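PDB 1R5M: SIR4-interacting protein SIF2 from Saccharomyces cerevisiae, which antagonizes telomeric silencing, belongs to the Set3C corepressor complex and may recruit SIR4 to non-telomeric sites. Local coordinates for residues A[240-252]-A[264-278]. Sequence-based numbering, arbitrary orientation.
Sequences TGKLIGHHGPISV and SASDDGTLRIWHGGN
The imidazole of H246 links D268 to S264, completing the hydrogen-bonded Asp-His-Ser/Thr-Trp network characteristic of WD40 repeats, here in WD 5 of the propeller. ND1 of H246 donates to OD2 of D268 (3.1 Å), which lies in the ring plane and is met on its syn side, though tilted from the carboxylate plane; the backbone N of H247 takes the anti side of the same oxygen (2.9 Å, 167°). T270 grips the other carboxylate oxygen, OD1, through N and OG1. At the far edge, NE2 of H246 meets OG of S264 at 2.7 Å, and NE1 of W274 donates almost straight to that hydroxyl (172°), a small group able to serve both rings.

Aliphatic groups make CH-pi contacts over the rings: CB of S266 and CD of R272 on opposite faces of H246, CB of L243 on W274. Extended from CG to NE, R272 suits its place by laying methylenes along the imidazole while NH1 is hydrogen-bonded to OG of S281.

Between the strands, S251 and V252 both face A265, a classic beta bulge, and both N-H groups reach its O, that of V252 weakly.

With both imidazole nitrogens engaged and both faces covered, the ring's rotation is fixed, tying the loop leaving strand 241-243 of one blade to the next blade's hairpin.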
loop_
_atom_site.group_PDB
_atom_site.type_symbol
_atom_site.label_atom_id
_atom_site.label_comp_id
_atom_site.label_asym_id
_atom_site.label_seq_id
_atom_site.Cartn_x
_atom_site.Cartn_y
_atom_site.Cartn_z
ATOM N N THR A 240 -22.735 -9.996 -1.626
ATOM C CA THR A 240 -22.924 -11.430 -1.435
ATOM C C THR A 240 -22.787 -11.750 0.050
ATOM O O THR A 240 -23.181 -12.825 0.508
ATOM C CB THR A 240 -21.880 -12.251 -2.216
ATOM O OG1 THR A 240 -20.562 -11.823 -1.847
ATOM C CG2 THR A 240 -22.071 -12.071 -3.718
ATOM N N GLY A 241 -22.224 -10.806 0.795
ATOM C CA GLY A 241 -22.041 -10.994 2.222
ATOM C C GLY A 241 -21.506 -9.746 2.897
ATOM O O GLY A 241 -21.101 -8.790 2.235
ATOM N N LYS A 242 -21.516 -9.752 4.224
ATOM C CA LYS A 242 -21.022 -8.622 4.991
ATOM C C LYS A 242 -20.205 -9.134 6.168
ATOM O O LYS A 242 -20.650 -10.003 6.922
ATOM C CB LYS A 242 -22.192 -7.763 5.483
ATOM C CG LYS A 242 -23.020 -7.167 4.350
ATOM C CD LYS A 242 -24.150 -6.291 4.867
ATOM C CE LYS A 242 -24.970 -5.728 3.716
ATOM N NZ LYS A 242 -26.081 -4.856 4.190
ATOM N N LEU A 243 -18.994 -8.604 6.302
ATOM C CA LEU A 243 -18.093 -8.987 7.377
ATOM C C LEU A 243 -18.238 -7.939 8.476
ATOM O O LEU A 243 -17.783 -6.805 8.333
ATOM C CB LEU A 243 -16.659 -9.040 6.846
ATOM C CG LEU A 243 -16.514 -9.856 5.554
ATOM C CD1 LEU A 243 -15.057 -9.879 5.115
ATOM C CD2 LEU A 243 -17.022 -11.277 5.770
ATOM N N ILE A 244 -18.891 -8.330 9.567
ATOM C CA ILE A 244 -19.139 -7.424 10.683
ATOM C C ILE A 244 -18.218 -7.697 11.864
ATOM O O ILE A 244 -18.057 -8.841 12.285
ATOM C CB ILE A 244 -20.604 -7.544 11.167
ATOM C CG1 ILE A 244 -21.565 -7.322 9.995
ATOM C CG2 ILE A 244 -20.871 -6.532 12.274
ATOM C CD1 ILE A 244 -21.441 -5.964 9.336
ATOM N N GLY A 245 -17.622 -6.636 12.396
ATOM C CA GLY A 245 -16.723 -6.789 13.528
ATOM C C GLY A 245 -16.006 -5.511 13.924
ATOM O O GLY A 245 -15.955 -5.166 15.104
ATOM N N HIS A 246 -15.443 -4.803 12.950
ATOM C CA HIS A 246 -14.730 -3.562 13.244
ATOM C C HIS A 246 -15.657 -2.447 13.717
ATOM O O HIS A 246 -16.835 -2.410 13.352
ATOM C CB HIS A 246 -13.950 -3.094 12.012
ATOM C CG HIS A 246 -12.713 -3.892 11.745
ATOM N ND1 HIS A 246 -11.666 -3.960 12.640
ATOM C CD2 HIS A 246 -12.343 -4.636 10.675
ATOM C CE1 HIS A 246 -10.704 -4.712 12.133
ATOM N NE2 HIS A 246 -11.089 -5.133 10.941
ATOM N N HIS A 247 -15.118 -1.541 14.529
ATOM C CA HIS A 247 -15.897 -0.427 15.061
ATOM C C HIS A 247 -15.393 0.920 14.554
ATOM O O HIS A 247 -15.736 1.966 15.106
ATOM C CB HIS A 247 -15.854 -0.423 16.592
ATOM C CG HIS A 247 -16.226 -1.732 17.214
ATOM N ND1 HIS A 247 -15.409 -2.841 17.158
ATOM C CD2 HIS A 247 -17.326 -2.109 17.908
ATOM C CE1 HIS A 247 -15.990 -3.845 17.791
ATOM N NE2 HIS A 247 -17.154 -3.427 18.255
ATOM N N GLY A 248 -14.577 0.898 13.507
ATOM C CA GLY A 248 -14.053 2.135 12.962
ATOM C C GLY A 248 -13.684 1.974 11.501
ATOM O O GLY A 248 -13.738 0.860 10.980
ATOM N N PRO A 249 -13.306 3.062 10.812
ATOM C CA PRO A 249 -12.932 3.004 9.395
ATOM C C PRO A 249 -11.906 1.913 9.087
ATOM O O PRO A 249 -11.041 1.602 9.910
ATOM C CB PRO A 249 -12.394 4.404 9.129
ATOM C CG PRO A 249 -13.263 5.250 10.016
ATOM C CD PRO A 249 -13.275 4.454 11.302
ATOM N N ILE A 250 -12.014 1.340 7.892
ATOM C CA ILE A 250 -11.119 0.277 7.452
ATOM C C ILE A 250 -9.891 0.884 6.780
ATOM O O ILE A 250 -9.998 1.542 5.746
ATOM C CB ILE A 250 -11.847 -0.664 6.466
ATOM C CG1 ILE A 250 -13.126 -1.210 7.113
ATOM C CG2 ILE A 250 -10.928 -1.803 6.058
ATOM C CD1 ILE A 250 -12.895 -1.978 8.410
ATOM N N SER A 251 -8.724 0.650 7.371
ATOM C CA SER A 251 -7.472 1.206 6.863
ATOM C C SER A 251 -6.673 0.264 5.971
ATOM O O SER A 251 -5.857 0.713 5.164
ATOM C CB SER A 251 -6.596 1.641 8.040
ATOM O OG SER A 251 -6.340 0.546 8.906
ATOM N N VAL A 252 -6.904 -1.036 6.115
ATOM C CA VAL A 252 -6.167 -2.024 5.336
ATOM C C VAL A 252 -7.014 -3.240 4.991
ATOM O O VAL A 252 -7.767 -3.733 5.823
ATOM C CB VAL A 252 -4.942 -2.564 6.124
ATOM C CG1 VAL A 252 -4.144 -3.535 5.257
ATOM C CG2 VAL A 252 -4.067 -1.411 6.607
ATOM N N SER A 264 -7.721 -7.569 7.685
ATOM C CA SER A 264 -8.237 -6.206 7.696
ATOM C C SER A 264 -7.670 -5.471 8.906
ATOM O O SER A 264 -7.355 -6.085 9.925
ATOM C CB SER A 264 -9.773 -6.199 7.753
ATOM O OG SER A 264 -10.256 -6.800 8.943
ATOM N N ALA A 265 -7.497 -4.161 8.769
ATOM C CA ALA A 265 -7.009 -3.332 9.869
ATOM C C ALA A 265 -7.976 -2.166 9.952
ATOM O O ALA A 265 -8.572 -1.770 8.944
ATOM C CB ALA A 265 -5.599 -2.834 9.595
ATOM N N SER A 266 -8.131 -1.607 11.144
ATOM C CA SER A 266 -9.075 -0.515 11.330
ATOM C C SER A 266 -8.573 0.583 12.255
ATOM O O SER A 266 -7.608 0.399 13.000
ATOM C CB SER A 266 -10.384 -1.085 11.885
ATOM O OG SER A 266 -11.263 -0.063 12.320
ATOM N N ASP A 267 -9.236 1.733 12.187
ATOM C CA ASP A 267 -8.898 2.854 13.049
ATOM C C ASP A 267 -9.209 2.429 14.479
ATOM O O ASP A 267 -8.730 3.050 15.431
ATOM C CB ASP A 267 -9.742 4.087 12.709
ATOM C CG ASP A 267 -9.288 4.786 11.442
ATOM O OD1 ASP A 267 -8.322 4.325 10.804
ATOM O OD2 ASP A 267 -9.907 5.812 11.088
ATOM N N ASP A 268 -10.008 1.371 14.630
ATOM C CA ASP A 268 -10.374 0.891 15.959
ATOM C C ASP A 268 -9.218 0.221 16.691
ATOM O O ASP A 268 -9.385 -0.274 17.807
ATOM C CB ASP A 268 -11.611 -0.038 15.915
ATOM C CG ASP A 268 -11.342 -1.404 15.278
ATOM O OD1 ASP A 268 -10.172 -1.781 15.064
ATOM O OD2 ASP A 268 -12.336 -2.116 15.011
ATOM N N GLY A 269 -8.045 0.223 16.062
ATOM C CA GLY A 269 -6.860 -0.348 16.676
ATOM C C GLY A 269 -6.718 -1.857 16.647
ATOM O O GLY A 269 -5.863 -2.410 17.340
ATOM N N THR A 270 -7.534 -2.530 15.845
ATOM C CA THR A 270 -7.454 -3.982 15.775
ATOM C C THR A 270 -7.261 -4.510 14.367
ATOM O O THR A 270 -7.504 -3.813 13.379
ATOM C CB THR A 270 -8.734 -4.663 16.301
ATOM O OG1 THR A 270 -9.815 -4.421 15.388
ATOM C CG2 THR A 270 -9.104 -4.133 17.678
ATOM N N LEU A 271 -6.804 -5.753 14.307
ATOM C CA LEU A 271 -6.647 -6.468 13.052
ATOM C C LEU A 271 -7.642 -7.605 13.140
ATOM O O LEU A 271 -7.868 -8.155 14.218
ATOM C CB LEU A 271 -5.264 -7.100 12.922
ATOM C CG LEU A 271 -4.026 -6.224 12.823
ATOM C CD1 LEU A 271 -2.822 -7.126 12.592
ATOM C CD2 LEU A 271 -4.179 -5.225 11.686
ATOM N N ARG A 272 -8.254 -7.948 12.018
ATOM C CA ARG A 272 -9.160 -9.082 11.991
ATOM C C ARG A 272 -8.767 -9.958 10.807
ATOM O O ARG A 272 -8.243 -9.468 9.801
ATOM C CB ARG A 272 -10.622 -8.626 11.893
ATOM C CG ARG A 272 -11.210 -8.212 13.250
ATOM C CD ARG A 272 -12.658 -7.742 13.132
ATOM N NE ARG A 272 -13.194 -7.248 14.403
ATOM C CZ ARG A 272 -13.788 -8.004 15.324
ATOM N NH1 ARG A 272 -13.937 -9.308 15.132
ATOM N NH2 ARG A 272 -14.245 -7.449 16.441
ATOM N N ILE A 273 -8.983 -11.260 10.958
ATOM C CA ILE A 273 -8.678 -12.237 9.916
ATOM C C ILE A 273 -10.022 -12.861 9.567
ATOM O O ILE A 273 -10.743 -13.319 10.457
ATOM C CB ILE A 273 -7.724 -13.345 10.432
ATOM C CG1 ILE A 273 -6.422 -12.726 10.960
ATOM C CG2 ILE A 273 -7.428 -14.333 9.313
ATOM C CD1 ILE A 273 -5.603 -11.983 9.921
ATOM N N TRP A 274 -10.368 -12.879 8.283
ATOM C CA TRP A 274 -11.659 -13.422 7.865
ATOM C C TRP A 274 -11.557 -14.626 6.949
ATOM O O TRP A 274 -10.777 -14.634 5.991
ATOM C CB TRP A 274 -12.489 -12.351 7.150
ATOM C CG TRP A 274 -12.518 -11.026 7.834
ATOM C CD1 TRP A 274 -11.551 -10.058 7.790
ATOM C CD2 TRP A 274 -13.568 -10.510 8.659
ATOM N NE1 TRP A 274 -11.936 -8.974 8.535
ATOM C CE2 TRP A 274 -13.170 -9.221 9.080
ATOM C CE3 TRP A 274 -14.807 -11.009 9.086
ATOM C CZ2 TRP A 274 -13.965 -8.422 9.905
ATOM C CZ3 TRP A 274 -15.600 -10.213 9.911
ATOM C CH2 TRP A 274 -15.174 -8.931 10.310
ATOM N N HIS A 275 -12.367 -15.637 7.249
ATOM C CA HIS A 275 -12.424 -16.859 6.456
ATOM C C HIS A 275 -13.774 -16.964 5.755
ATOM O O HIS A 275 -13.841 -17.280 4.567
ATOM C CB HIS A 275 -12.239 -18.082 7.350
ATOM C CG HIS A 275 -12.770 -19.348 6.752
ATOM N ND1 HIS A 275 -12.171 -19.977 5.683
ATOM C CD2 HIS A 275 -13.863 -20.085 7.058
ATOM C CE1 HIS A 275 -12.870 -21.049 5.358
ATOM N NE2 HIS A 275 -13.903 -21.137 6.178
ATOM N N GLY A 276 -14.843 -16.709 6.503
ATOM C CA GLY A 276 -16.185 -16.791 5.952
ATOM C C GLY A 276 -16.524 -15.651 5.015
ATOM O O GLY A 276 -15.989 -14.551 5.145
ATOM N N GLY A 277 -17.417 -15.912 4.067
ATOM C CA GLY A 277 -17.808 -14.883 3.119
ATOM C C GLY A 277 -18.904 -14.011 3.695
ATOM O O GLY A 277 -19.419 -13.106 3.037
ATOM N N ASN A 278 -19.258 -14.289 4.941
ATOM C CA ASN A 278 -20.295 -13.544 5.634
ATOM C C ASN A 278 -20.265 -13.926 7.109
ATOM O O ASN A 278 -20.008 -15.077 7.452
ATOM C CB ASN A 278 -21.662 -13.867 5.021
ATOM C CG ASN A 278 -22.811 -13.305 5.827
ATOM O OD1 ASN A 278 -23.307 -13.950 6.754
ATOM N ND2 ASN A 278 -23.233 -12.092 5.490
HETATM O O HOH W 1 -19.819 -13.442 0.380
#